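Local coordinates for protein copper-containing nitrite reductase (Hyphomicrobium denitrificans 1NES1, PDB 6TFO) that probably reduces nitrite to nitric oxide at copper sites, as a multi-domain copper-containing nitrite reductase fed with electrons by cytochrome c, at residues Glu66-His80 with Ile93-Ala107. Residues are numbered along the deposited sequence; the frame is centred on the assembly and turned at random.
Sequences ETVQINLINGEGAQH and IVSGKNASSTFSFIA. With CU (copper (II) ion), chain L.
Val-94 O is gripped by two donors from opposite faces of its carbonyl plane: Asn-74 ND2 at 3.1 Å and the backbone N of His-80, also at 3.1 Å. The amide nitrogen of Asn-74 stands well above that plane, off the lone pairs, and also binds Ala-78 O at 2.7 Å within its own loop. With CG anti to the backbone N (chi1 -168°), the Asn-74 amide is carried between the two loops, while its backbone N and O pair with Ala-99 O and Asn-98 N. With an alanine at Asn-74 the amide donor to Val-94 O and Ala-78 O is gone, and the two loops would probably be less firmly joined. His-80, paired through its backbone with Val-94, is a copper ligand: its ND1 binds the copper at 2.0 Å; the other ring nitrogen, NE2, donates in the ring plane to Glu-76 OE2 (2.5 Å), a His-carboxylate hydrogen bond that, with the copper on ND1, holds the imidazole's rotation. Beyond the loops, strands 67-73 and 100-106 form a regular antiparallel ladder. On its inner face, Val-68 CB lies over one face of the Phe-105 ring in a CH-pi contact, 3.9 Å from the centroid, while Ile-70 CD1 meets the ring's edge and Ile-70 CG2 packs obliquely against Phe-103 CE1 (3.5 Å). His-122, Cys-117 and Met-127 complete the type 1 copper site of this cupredoxin domain. Strand 67-73 pairs on its other side with strand 30-39, Val-68 and Ile-70 pack on strand 60-63 of the facing sheet, and Tyr-318 of a second subunit covers Gln-69 and Asn-71.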
loop_
_atom_site.group_PDB
_atom_site.type_symbol
_atom_site.label_atom_id
_atom_site.label_comp_id
_atom_site.label_asym_id
_atom_site.label_seq_id
_atom_site.Cartn_x
_atom_site.Cartn_y
_atom_site.Cartn_z
ATOM N N GLU C 66 13.039 -39.203 -13.396
ATOM C CA GLU C 66 13.565 -37.888 -12.950
ATOM C C GLU C 66 13.402 -37.784 -11.429
ATOM O O GLU C 66 12.511 -38.449 -10.851
ATOM C CB GLU C 66 12.875 -36.730 -13.661
ATOM C CG GLU C 66 13.302 -36.547 -15.111
ATOM C CD GLU C 66 12.673 -35.341 -15.804
ATOM O OE1 GLU C 66 11.550 -34.996 -15.463
ATOM O OE2 GLU C 66 13.302 -34.747 -16.681
ATOM N N THR C 67 14.299 -37.032 -10.794
ATOM C CA THR C 67 14.189 -36.622 -9.374
ATOM C C THR C 67 13.368 -35.341 -9.343
ATOM O O THR C 67 13.678 -34.423 -10.131
ATOM C CB THR C 67 15.554 -36.439 -8.708
ATOM O OG1 THR C 67 16.188 -37.717 -8.688
ATOM C CG2 THR C 67 15.470 -35.948 -7.279
ATOM N N VAL C 68 12.357 -35.310 -8.479
ATOM C CA VAL C 68 11.381 -34.191 -8.387
ATOM C C VAL C 68 11.563 -33.515 -7.031
ATOM O O VAL C 68 11.583 -34.215 -6.013
ATOM C CB VAL C 68 9.953 -34.705 -8.614
ATOM C CG1 VAL C 68 8.929 -33.587 -8.536
ATOM C CG2 VAL C 68 9.849 -35.433 -9.946
ATOM N N GLN C 69 11.775 -32.204 -7.060
ATOM C CA GLN C 69 11.809 -31.332 -5.865
ATOM C C GLN C 69 10.577 -30.426 -5.940
ATOM O O GLN C 69 10.392 -29.753 -6.969
ATOM C CB GLN C 69 13.094 -30.509 -5.824
ATOM C CG GLN C 69 13.226 -29.666 -4.567
ATOM C CD GLN C 69 14.487 -28.837 -4.546
ATOM O OE1 GLN C 69 15.567 -29.266 -4.967
ATOM N NE2 GLN C 69 14.360 -27.637 -4.003
ATOM N N ILE C 70 9.742 -30.461 -4.907
ATOM C CA ILE C 70 8.554 -29.576 -4.766
ATOM C C ILE C 70 8.812 -28.699 -3.551
ATOM O O ILE C 70 8.984 -29.260 -2.448
ATOM C CB ILE C 70 7.263 -30.397 -4.633
ATOM C CG1 ILE C 70 6.896 -31.092 -5.947
ATOM C CG2 ILE C 70 6.141 -29.511 -4.134
ATOM C CD1 ILE C 70 5.915 -32.240 -5.786
ATOM N N ASN C 71 8.881 -27.386 -3.764
ATOM C CA ASN C 71 8.976 -26.366 -2.685
ATOM C C ASN C 71 7.569 -25.850 -2.361
ATOM O O ASN C 71 6.974 -25.178 -3.240
ATOM C CB ASN C 71 9.875 -25.209 -3.107
ATOM C CG ASN C 71 11.217 -25.681 -3.619
ATOM O OD1 ASN C 71 11.887 -26.492 -2.978
ATOM N ND2 ASN C 71 11.601 -25.191 -4.789
ATOM N N LEU C 72 7.037 -26.159 -1.176
ATOM C CA LEU C 72 5.729 -25.611 -0.720
ATOM C C LEU C 72 5.969 -24.355 0.118
ATOM O O LEU C 72 6.717 -24.444 1.099
ATOM C CB LEU C 72 4.954 -26.643 0.100
ATOM C CG LEU C 72 3.538 -26.219 0.494
ATOM C CD1 LEU C 72 2.706 -25.902 -0.741
ATOM C CD2 LEU C 72 2.861 -27.289 1.330
ATOM N N ILE C 73 5.318 -23.250 -0.257
ATOM C CA ILE C 73 5.358 -21.950 0.468
ATOM C C ILE C 73 3.921 -21.558 0.825
ATOM O O ILE C 73 3.066 -21.474 -0.093
ATOM C CB ILE C 73 6.045 -20.875 -0.386
ATOM C CG1 ILE C 73 7.375 -21.387 -0.942
ATOM C CG2 ILE C 73 6.195 -19.581 0.404
ATOM C CD1 ILE C 73 8.101 -20.400 -1.820
ATOM N N ASN C 74 3.682 -21.314 2.113
ATOM C CA ASN C 74 2.387 -20.850 2.663
ATOM C C ASN C 74 2.121 -19.414 2.185
ATOM O O ASN C 74 2.933 -18.534 2.492
ATOM C CB ASN C 74 2.419 -20.948 4.181
ATOM C CG ASN C 74 1.058 -20.765 4.802
ATOM O OD1 ASN C 74 0.332 -19.854 4.414
ATOM N ND2 ASN C 74 0.727 -21.608 5.770
ATOM N N GLY C 75 1.027 -19.193 1.454
ATOM C CA GLY C 75 0.641 -17.872 0.907
ATOM C C GLY C 75 -0.235 -17.081 1.874
ATOM O O GLY C 75 0.124 -15.923 2.181
ATOM N N GLU C 76 -1.321 -17.683 2.378
ATOM C CA GLU C 76 -2.439 -16.942 3.032
ATOM C C GLU C 76 -2.533 -17.206 4.547
ATOM O O GLU C 76 -3.144 -16.395 5.220
ATOM C CB GLU C 76 -3.740 -17.254 2.301
ATOM C CG GLU C 76 -4.458 -18.501 2.798
ATOM C CD GLU C 76 -3.646 -19.782 2.722
ATOM O OE1 GLU C 76 -3.016 -20.025 1.659
ATOM O OE2 GLU C 76 -3.636 -20.515 3.732
ATOM N N GLY C 77 -1.954 -18.277 5.083
ATOM C CA GLY C 77 -1.714 -18.387 6.541
ATOM C C GLY C 77 -2.545 -19.463 7.219
ATOM O O GLY C 77 -2.582 -19.473 8.454
ATOM N N ALA C 78 -3.182 -20.355 6.465
ATOM C CA ALA C 78 -3.814 -21.570 7.037
ATOM C C ALA C 78 -2.753 -22.676 7.105
ATOM O O ALA C 78 -1.666 -22.456 6.602
ATOM C CB ALA C 78 -5.018 -21.984 6.228
ATOM N N GLN C 79 -3.038 -23.803 7.750
ATOM C CA GLN C 79 -2.101 -24.952 7.798
ATOM C C GLN C 79 -2.242 -25.721 6.485
ATOM O O GLN C 79 -3.385 -25.902 6.005
ATOM C CB GLN C 79 -2.351 -25.866 8.990
ATOM C CG GLN C 79 -2.114 -25.170 10.317
ATOM C CD GLN C 79 -1.977 -26.169 11.435
ATOM O OE1 GLN C 79 -2.571 -27.239 11.432
ATOM N NE2 GLN C 79 -1.136 -25.835 12.389
ATOM N N HIS C 80 -1.101 -26.107 5.914
ATOM C CA HIS C 80 -0.998 -26.801 4.605
ATOM C C HIS C 80 0.183 -27.782 4.595
ATOM O O HIS C 80 1.237 -27.527 5.241
ATOM C CB HIS C 80 -0.852 -25.805 3.439
ATOM C CG HIS C 80 -1.935 -24.784 3.349
ATOM N ND1 HIS C 80 -3.212 -25.106 2.992
ATOM C CD2 HIS C 80 -1.918 -23.452 3.570
ATOM C CE1 HIS C 80 -3.952 -24.019 3.001
ATOM N NE2 HIS C 80 -3.182 -22.993 3.365
ATOM N N ILE C 93 3.988 -29.896 7.451
ATOM C CA ILE C 93 2.905 -28.889 7.623
ATOM C C ILE C 93 3.534 -27.495 7.764
ATOM O O ILE C 93 4.304 -27.283 8.698
ATOM C CB ILE C 93 2.023 -29.254 8.829
ATOM C CG1 ILE C 93 1.193 -30.512 8.551
ATOM C CG2 ILE C 93 1.141 -28.078 9.211
ATOM C CD1 ILE C 93 1.761 -31.793 9.108
ATOM N N VAL C 94 3.145 -26.553 6.911
ATOM C CA VAL C 94 3.574 -25.128 6.999
ATOM C C VAL C 94 2.389 -24.301 7.524
ATOM O O VAL C 94 1.299 -24.390 6.924
ATOM C CB VAL C 94 4.070 -24.624 5.630
ATOM C CG1 VAL C 94 5.459 -25.146 5.339
ATOM C CG2 VAL C 94 3.126 -24.954 4.471
ATOM N N SER C 95 2.584 -23.508 8.586
ATOM C CA SER C 95 1.490 -22.869 9.365
ATOM C C SER C 95 1.348 -21.375 9.043
ATOM O O SER C 95 0.248 -20.969 8.606
ATOM C CB SER C 95 1.696 -23.110 10.814
ATOM O OG SER C 95 1.532 -24.493 11.066
ATOM N N GLY C 96 2.394 -20.587 9.256
ATOM C CA GLY C 96 2.336 -19.132 9.028
ATOM C C GLY C 96 2.565 -18.770 7.571
ATOM O O GLY C 96 3.015 -19.612 6.796
ATOM N N LYS C 97 2.285 -17.524 7.215
ATOM C CA LYS C 97 2.595 -16.953 5.887
ATOM C C LYS C 97 4.107 -17.042 5.680
ATOM O O LYS C 97 4.843 -16.698 6.626
ATOM C CB LYS C 97 2.085 -15.515 5.816
ATOM C CG LYS C 97 2.051 -14.882 4.429
ATOM C CD LYS C 97 0.989 -13.779 4.280
ATOM C CE LYS C 97 -0.063 -13.771 5.376
ATOM N NZ LYS C 97 -0.751 -12.461 5.476
ATOM N N ASN C 98 4.525 -17.515 4.499
ATOM C CA ASN C 98 5.943 -17.642 4.050
ATOM C C ASN C 98 6.602 -18.919 4.583
ATOM O O ASN C 98 7.703 -19.205 4.109
ATOM C CB ASN C 98 6.798 -16.443 4.471
ATOM C CG ASN C 98 6.273 -15.149 3.905
ATOM O OD1 ASN C 98 5.776 -15.125 2.793
ATOM N ND2 ASN C 98 6.410 -14.074 4.651
ATOM N N ALA C 99 5.997 -19.620 5.551
ATOM C CA ALA C 99 6.488 -20.906 6.078
ATOM C C ALA C 99 6.604 -21.876 4.908
ATOM O O ALA C 99 5.669 -21.940 4.112
ATOM C CB ALA C 99 5.597 -21.444 7.162
ATOM N N SER C 100 7.747 -22.558 4.796
ATOM C CA SER C 100 8.129 -23.378 3.620
ATOM C C SER C 100 8.534 -24.791 4.035
ATOM O O SER C 100 8.938 -25.012 5.203
ATOM C CB SER C 100 9.219 -22.717 2.858
ATOM O OG SER C 100 8.879 -21.353 2.578
ATOM N N SER C 101 8.360 -25.728 3.116
ATOM C CA SER C 101 8.830 -27.120 3.259
ATOM C C SER C 101 9.090 -27.650 1.854
ATOM O O SER C 101 8.180 -27.524 0.995
ATOM C CB SER C 101 7.878 -27.988 4.020
ATOM O OG SER C 101 8.256 -29.360 3.908
ATOM N N THR C 102 10.312 -28.128 1.624
ATOM C CA THR C 102 10.697 -28.777 0.360
ATOM C C THR C 102 10.804 -30.278 0.639
ATOM O O THR C 102 11.125 -30.648 1.808
ATOM C CB THR C 102 11.932 -28.078 -0.211
ATOM O OG1 THR C 102 11.521 -26.732 -0.481
ATOM C CG2 THR C 102 12.494 -28.794 -1.420
ATOM N N PHE C 103 10.441 -31.078 -0.363
ATOM C CA PHE C 103 10.513 -32.558 -0.355
ATOM C C PHE C 103 10.880 -33.007 -1.770
ATOM O O PHE C 103 10.714 -32.225 -2.746
ATOM C CB PHE C 103 9.217 -33.172 0.185
ATOM C CG PHE C 103 7.979 -33.070 -0.682
ATOM C CD1 PHE C 103 7.223 -31.907 -0.704
ATOM C CD2 PHE C 103 7.530 -34.154 -1.431
ATOM C CE1 PHE C 103 6.080 -31.822 -1.489
ATOM C CE2 PHE C 103 6.381 -34.067 -2.201
ATOM C CZ PHE C 103 5.660 -32.904 -2.232
ATOM N N SER C 104 11.436 -34.210 -1.886
ATOM C CA SER C 104 11.823 -34.773 -3.200
ATOM C C SER C 104 11.562 -36.276 -3.223
ATOM O O SER C 104 11.291 -36.875 -2.173
ATOM C CB SER C 104 13.244 -34.466 -3.501
ATOM O OG SER C 104 14.048 -34.964 -2.450
ATOM N N PHE C 105 11.652 -36.839 -4.415
ATOM C CA PHE C 105 11.374 -38.263 -4.681
ATOM C C PHE C 105 11.795 -38.515 -6.124
ATOM O O PHE C 105 11.993 -37.517 -6.868
ATOM C CB PHE C 105 9.892 -38.570 -4.433
ATOM C CG PHE C 105 8.936 -37.820 -5.335
ATOM C CD1 PHE C 105 8.460 -36.567 -4.982
ATOM C CD2 PHE C 105 8.505 -38.376 -6.532
ATOM C CE1 PHE C 105 7.598 -35.877 -5.821
ATOM C CE2 PHE C 105 7.642 -37.689 -7.375
ATOM C CZ PHE C 105 7.191 -36.438 -7.020
ATOM N N ILE C 106 11.924 -39.791 -6.483
ATOM C CA ILE C 106 12.234 -40.231 -7.867
ATOM C C ILE C 106 10.918 -40.589 -8.541
ATOM O O ILE C 106 10.221 -41.452 -8.002
ATOM C CB ILE C 106 13.224 -41.413 -7.860
ATOM C CG1 ILE C 106 14.486 -41.089 -7.049
ATOM C CG2 ILE C 106 13.552 -41.817 -9.290
ATOM C CD1 ILE C 106 15.640 -42.024 -7.294
ATOM N N ALA C 107 10.625 -39.965 -9.681
ATOM C CA ALA C 107 9.410 -40.231 -10.482
ATOM C C ALA C 107 9.574 -41.575 -11.207
ATOM O O ALA C 107 9.730 -41.579 -12.440
ATOM C CB ALA C 107 9.162 -39.078 -11.429
HETATM CU CU CU L . -4.063 -26.956 3.007
#